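Local coordinates for uncharacterized protein (Bordetella bronchiseptica RB50, PDB 3BE3) that is of unknown function but belongs to the DUF1653 family of the SH3 clan, whose small antiparallel beta folds often serve in binding, at residues 7-12 with 75-80; 13-18 with 70-75. All blocks are in the same frame, centred on the assembly; numbering follows the deposited sequence.

Contact 1: residues 7-12 with 75-80; sequences DFRPGV and VGHVTP
Val12 sets its two methyl groups against the turning C-terminal chain, where they overlap the backbone of His77 and Val78 and the methyl of Thr79. CG2 lies against His77 C at 3.6 Å. CG1, held anti to the backbone N (chi1 179°), reaches the other way and meets Thr79 CG2 at 3.6 Å, the two side chains crossing at about a right angle; Val75 CG2 adds a looser contact to the same methyl. Both backbone polar groups of Val12 are used by the partner chain. Its N donates to Gly76 O at 2.7 Å, and its O accepts a bond from Val75 N at 2.9 Å. Gly11 comes close to the same carbonyl, its C 3.7 Å from Gly76 O. His77 leaves its backbone pointing away from 7-12, but its ring comes back obliquely, so that CE1 lies 3.7 Å from Pro10 O. Beyond the pair, the backbone of Gly11 bonds to Ala23 of strand 20-29, and Thr79 touches His20 of that strand. The arrangement is that of segments near the two ends of the chain brought together in one antiparallel sheet, the first strand, 11-15, pairing with the last, 67-76.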
loop_
_atom_site.group_PDB
_atom_site.type_symbol
_atom_site.label_atom_id
_atom_site.label_comp_id
_atom_site.label_asym_id
_atom_site.label_seq_id
_atom_site.Cartn_x
_atom_site.Cartn_y
_atom_site.Cartn_z
ATOM N N ASP B 7 17.059 -2.235 5.516
ATOM C CA ASP B 7 16.939 -2.287 6.971
ATOM C C ASP B 7 15.496 -2.233 7.465
ATOM O O ASP B 7 15.234 -2.413 8.651
ATOM C CB ASP B 7 17.749 -1.155 7.621
ATOM C CG ASP B 7 19.251 -1.295 7.381
ATOM O OD1 ASP B 7 19.786 -2.415 7.554
ATOM O OD2 ASP B 7 19.898 -0.285 7.030
ATOM N N PHE B 8 14.551 -1.992 6.566
ATOM C CA PHE B 8 13.157 -1.936 6.991
ATOM C C PHE B 8 12.656 -3.309 7.412
ATOM O O PHE B 8 12.915 -4.314 6.747
ATOM C CB PHE B 8 12.241 -1.422 5.876
ATOM C CG PHE B 8 10.788 -1.302 6.295
ATOM C CD1 PHE B 8 10.380 -0.274 7.139
ATOM C CD2 PHE B 8 9.841 -2.244 5.893
ATOM C CE1 PHE B 8 9.062 -0.187 7.592
ATOM C CE2 PHE B 8 8.516 -2.166 6.342
ATOM C CZ PHE B 8 8.126 -1.134 7.193
ATOM N N ARG B 9 11.938 -3.348 8.526
ATOM C CA ARG B 9 11.373 -4.598 9.010
ATOM C C ARG B 9 9.864 -4.451 9.135
ATOM O O ARG B 9 9.378 -3.666 9.946
ATOM C CB ARG B 9 11.956 -4.976 10.375
ATOM C CG ARG B 9 13.373 -5.515 10.329
ATOM C CD ARG B 9 13.757 -6.232 11.628
ATOM N NE ARG B 9 12.919 -7.399 11.893
ATOM C CZ ARG B 9 13.095 -8.235 12.917
ATOM N NH1 ARG B 9 14.081 -8.040 13.782
ATOM N NH2 ARG B 9 12.282 -9.268 13.080
ATOM N N PRO B 10 9.099 -5.196 8.320
ATOM C CA PRO B 10 7.641 -5.082 8.423
ATOM C C PRO B 10 7.219 -5.693 9.752
ATOM O O PRO B 10 7.909 -6.563 10.285
ATOM C CB PRO B 10 7.131 -5.897 7.238
ATOM C CG PRO B 10 8.245 -5.819 6.254
ATOM C CD PRO B 10 9.475 -6.001 7.149
ATOM N N GLY B 11 6.094 -5.231 10.279
ATOM C CA GLY B 11 5.616 -5.736 11.556
ATOM C C GLY B 11 4.845 -4.662 12.292
ATOM O O GLY B 11 4.387 -3.698 11.686
ATOM N N VAL B 12 4.715 -4.812 13.603
ATOM C CA VAL B 12 3.981 -3.848 14.409
ATOM C C VAL B 12 4.855 -2.686 14.861
ATOM O O VAL B 12 5.971 -2.875 15.348
ATOM C CB VAL B 12 3.334 -4.544 15.637
ATOM C CG1 VAL B 12 2.578 -3.527 16.501
ATOM C CG2 VAL B 12 2.365 -5.631 15.147
ATOM N N VAL B 75 8.162 -2.724 17.276
ATOM C CA VAL B 75 8.068 -3.462 18.536
ATOM C C VAL B 75 7.810 -4.956 18.352
ATOM O O VAL B 75 7.413 -5.646 19.289
ATOM C CB VAL B 75 6.975 -2.901 19.464
ATOM C CG1 VAL B 75 7.169 -1.401 19.663
ATOM C CG2 VAL B 75 5.595 -3.211 18.896
ATOM N N GLY B 76 8.043 -5.461 17.149
ATOM C CA GLY B 76 7.842 -6.877 16.917
ATOM C C GLY B 76 6.617 -7.204 16.088
ATOM O O GLY B 76 6.252 -6.456 15.179
ATOM N N HIS B 77 5.974 -8.319 16.410
ATOM C CA HIS B 77 4.803 -8.767 15.667
ATOM C C HIS B 77 3.497 -8.770 16.447
ATOM O O HIS B 77 2.455 -9.152 15.915
ATOM C CB HIS B 77 5.078 -10.159 15.094
ATOM C CG HIS B 77 6.169 -10.169 14.070
ATOM N ND1 HIS B 77 6.030 -9.569 12.838
ATOM C CD2 HIS B 77 7.446 -10.626 14.124
ATOM C CE1 HIS B 77 7.172 -9.649 12.178
ATOM N NE2 HIS B 77 8.048 -10.285 12.937
ATOM N N VAL B 78 3.546 -8.321 17.694
ATOM C CA VAL B 78 2.344 -8.273 18.513
ATOM C C VAL B 78 2.142 -6.885 19.099
ATOM O O VAL B 78 3.078 -6.096 19.180
ATOM C CB VAL B 78 2.418 -9.302 19.668
ATOM C CG1 VAL B 78 2.591 -10.695 19.103
ATOM C CG2 VAL B 78 3.575 -8.971 20.610
ATOM N N THR B 79 0.909 -6.578 19.491
ATOM C CA THR B 79 0.597 -5.289 20.110
ATOM C C THR B 79 0.502 -5.498 21.623
ATOM O O THR B 79 0.285 -6.619 22.083
ATOM C CB THR B 79 -0.751 -4.719 19.601
ATOM O OG1 THR B 79 -1.719 -5.776 19.508
ATOM C CG2 THR B 79 -0.568 -4.051 18.252
ATOM N N PRO B 80 0.644 -4.415 22.412
ATOM C CA PRO B 80 0.575 -4.501 23.878
ATOM C C PRO B 80 -0.793 -4.778 24.491
ATOM O O PRO B 80 -1.834 -4.512 23.887
ATOM C CB PRO B 80 1.128 -3.150 24.330
ATOM C CG PRO B 80 0.652 -2.235 23.251
ATOM C CD PRO B 80 0.959 -3.036 21.988
#

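Contact 2: residues 13-18 with 70-75; sequences YRHYKG and PRFAYV. With SO4 (sulfate ion), chain D.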
loop_
_atom_site.group_PDB
_atom_site.type_symbol
_atom_site.label_atom_id
_atom_site.label_comp_id
_atom_site.label_asym_id
_atom_site.label_seq_id
_atom_site.Cartn_x
_atom_site.Cartn_y
_atom_site.Cartn_z
ATOM N N TYR B 13 4.338 -1.479 14.661
ATOM C CA TYR B 13 5.038 -0.258 15.030
ATOM C C TYR B 13 4.186 0.614 15.935
ATOM O O TYR B 13 2.963 0.669 15.789
ATOM C CB TYR B 13 5.393 0.561 13.784
ATOM C CG TYR B 13 6.586 0.059 13.003
ATOM C CD1 TYR B 13 6.490 -1.040 12.167
ATOM C CD2 TYR B 13 7.817 0.693 13.105
ATOM C CE1 TYR B 13 7.594 -1.502 11.445
ATOM C CE2 TYR B 13 8.919 0.246 12.389
ATOM C CZ TYR B 13 8.809 -0.846 11.561
ATOM O OH TYR B 13 9.905 -1.270 10.855
ATOM N N ARG B 14 4.838 1.303 16.864
ATOM C CA ARG B 14 4.133 2.224 17.744
ATOM C C ARG B 14 4.497 3.622 17.246
ATOM O O ARG B 14 5.670 3.997 17.250
ATOM C CB ARG B 14 4.585 2.063 19.199
ATOM C CG ARG B 14 3.848 2.996 20.174
ATOM C CD ARG B 14 4.453 2.928 21.570
ATOM N NE ARG B 14 5.852 3.346 21.586
ATOM C CZ ARG B 14 6.856 2.601 22.043
ATOM N NH1 ARG B 14 6.630 1.388 22.528
ATOM N NH2 ARG B 14 8.091 3.068 22.012
ATOM N N HIS B 15 3.492 4.363 16.779
ATOM C CA HIS B 15 3.671 5.729 16.286
ATOM C C HIS B 15 4.004 6.562 17.530
ATOM O O HIS B 15 3.555 6.235 18.631
ATOM C CB HIS B 15 2.371 6.201 15.611
ATOM C CG HIS B 15 2.414 7.610 15.103
ATOM N ND1 HIS B 15 1.818 8.657 15.770
ATOM C CD2 HIS B 15 2.977 8.144 13.991
ATOM C CE1 HIS B 15 2.007 9.775 15.091
ATOM N NE2 HIS B 15 2.709 9.489 14.007
ATOM N N TYR B 16 4.784 7.630 17.378
ATOM C CA TYR B 16 5.175 8.429 18.542
ATOM C C TYR B 16 4.021 9.010 19.364
ATOM O O TYR B 16 4.224 9.439 20.505
ATOM C CB TYR B 16 6.145 9.546 18.125
ATOM C CG TYR B 16 5.536 10.716 17.381
ATOM C CD1 TYR B 16 5.041 11.818 18.060
ATOM C CD2 TYR B 16 5.495 10.737 15.995
ATOM C CE1 TYR B 16 4.521 12.923 17.373
ATOM C CE2 TYR B 16 4.976 11.836 15.298
ATOM C CZ TYR B 16 4.495 12.930 15.990
ATOM O OH TYR B 16 4.021 14.035 15.310
ATOM N N LYS B 17 2.818 9.032 18.801
ATOM C CA LYS B 17 1.676 9.562 19.536
ATOM C C LYS B 17 0.940 8.513 20.366
ATOM O O LYS B 17 -0.069 8.820 21.004
ATOM C CB LYS B 17 0.693 10.267 18.595
ATOM C CG LYS B 17 1.119 11.684 18.234
ATOM C CD LYS B 17 0.010 12.466 17.524
ATOM C CE LYS B 17 -1.088 12.941 18.486
ATOM N NZ LYS B 17 -1.908 11.844 19.083
ATOM N N GLY B 18 1.439 7.275 20.355
ATOM C CA GLY B 18 0.816 6.237 21.158
ATOM C C GLY B 18 0.090 5.079 20.482
ATOM O O GLY B 18 0.025 3.988 21.046
ATOM N N PRO B 70 11.835 7.972 17.310
ATOM C CA PRO B 70 11.367 7.552 15.985
ATOM C C PRO B 70 9.919 7.960 15.753
ATOM O O PRO B 70 9.123 7.976 16.684
ATOM C CB PRO B 70 11.505 6.029 16.032
ATOM C CG PRO B 70 12.568 5.792 17.051
ATOM C CD PRO B 70 12.229 6.805 18.119
ATOM N N ARG B 71 9.585 8.306 14.513
ATOM C CA ARG B 71 8.204 8.654 14.191
ATOM C C ARG B 71 7.410 7.368 14.413
ATOM O O ARG B 71 6.314 7.386 14.966
ATOM C CB ARG B 71 8.079 9.102 12.729
ATOM C CG ARG B 71 6.673 9.582 12.363
ATOM C CD ARG B 71 6.516 9.855 10.872
ATOM N NE ARG B 71 7.343 10.958 10.383
ATOM C CZ ARG B 71 7.157 12.240 10.690
ATOM N NH1 ARG B 71 6.166 12.605 11.498
ATOM N NH2 ARG B 71 7.958 13.165 10.174
ATOM N N PHE B 72 7.998 6.253 13.979
ATOM C CA PHE B 72 7.405 4.922 14.123
ATOM C C PHE B 72 8.437 3.971 14.732
ATOM O O PHE B 72 9.482 3.739 14.133
ATOM C CB PHE B 72 6.967 4.367 12.762
ATOM C CG PHE B 72 5.727 5.020 12.192
ATOM C CD1 PHE B 72 5.818 6.114 11.334
ATOM C CD2 PHE B 72 4.458 4.526 12.504
ATOM C CE1 PHE B 72 4.668 6.702 10.796
ATOM C CE2 PHE B 72 3.314 5.104 11.975
ATOM C CZ PHE B 72 3.417 6.196 11.119
ATOM N N ALA B 73 8.149 3.428 15.913
ATOM C CA ALA B 73 9.066 2.502 16.594
ATOM C C ALA B 73 8.650 1.039 16.471
ATOM O O ALA B 73 7.567 0.654 16.912
ATOM C CB ALA B 73 9.186 2.868 18.069
ATOM N N TYR B 74 9.521 0.222 15.883
ATOM C CA TYR B 74 9.253 -1.209 15.697
ATOM C C TYR B 74 9.205 -1.927 17.044
ATOM O O TYR B 74 10.104 -1.763 17.869
ATOM C CB TYR B 74 10.358 -1.834 14.823
ATOM C CG TYR B 74 10.220 -3.326 14.544
ATOM C CD1 TYR B 74 9.230 -3.815 13.706
ATOM C CD2 TYR B 74 11.093 -4.244 15.120
ATOM C CE1 TYR B 74 9.111 -5.185 13.441
ATOM C CE2 TYR B 74 10.977 -5.616 14.867
ATOM C CZ TYR B 74 9.984 -6.087 14.027
ATOM O OH TYR B 74 9.867 -7.446 13.784
ATOM N N VAL B 75 8.162 -2.724 17.276
ATOM C CA VAL B 75 8.068 -3.462 18.536
ATOM C C VAL B 75 7.810 -4.956 18.352
ATOM O O VAL B 75 7.413 -5.646 19.289
ATOM C CB VAL B 75 6.975 -2.901 19.464
ATOM C CG1 VAL B 75 7.169 -1.401 19.663
ATOM C CG2 VAL B 75 5.595 -3.211 18.896
HETATM S S SO4 D . 2.647 12.557 12.074
HETATM O O1 SO4 D . 3.449 11.321 11.959
HETATM O O2 SO4 D . 3.519 13.647 12.553
HETATM O O3 SO4 D . 2.100 12.916 10.758
HETATM O O4 SO4 D . 1.547 12.345 13.028
#
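An antiparallel ladder between strands 11-15 and 67-76 carries this contact and ends at a sulfate, probably taken from the crystallisation liquor. Arg14 and Ala73 form the hydrogen-bonded pair, with Arg14 N to Ala73 O at 2.8 Å and Ala73 N to Arg14 O at 2.9 Å. The non-hydrogen-bonded pairs flanking it put four aromatic rings on one face of the sheet. Tyr74 turns its edge to the face of Tyr13, planes at 60°, and its CB also sits over that face, 3.5 Å from Tyr13 CE2. In the second pair the edge of His15 meets the face of Phe72, with CD2 3.5 Å from Phe72 CZ. The extended first torsion of His15 (chi1 178°) carries its ring out to the anion, where NE2 gives sulfate O1 an almost straight bond of 2.8 Å. Tyr16 OH grips O2 at 2.8 Å, and Arg71 NH1 bonds O1 at 3.0 Å. A type I turn from His15 to Gly18 follows. Glu60 and Ile57 O hold the rest of the Arg71 guanidinium, Trp58 of helix 55-58 stacks on Phe72, and strands 20-29 and 61-64 lie alongside the two paired strands.

Overall arrangement
Contacts 1 and 2 are successive parts of one strand pairing, with contact 2 nested inside the loop that contact 1 closes; their centres lie about 10 Å apart. Val75 belongs to both. Side chains join them as well: Arg9 NH2 lies 3.1 Å from Tyr74 OH, a packing contact without hydrogen-bond geometry, and Phe8 CE1 comes within 3.5 Å of Tyr13 OH, which is hydrogen-bonded to Arg9 O. The sulfate lies at contact 2, held by its side chains, and Arg53 NH2 of strand 50-54 adds a further bond to it. That cluster of cationic and polar groups is consistent with an anion-binding spot, but the sulfate probably comes from the crystallisation liquor, so a natural anion partner remains an inference.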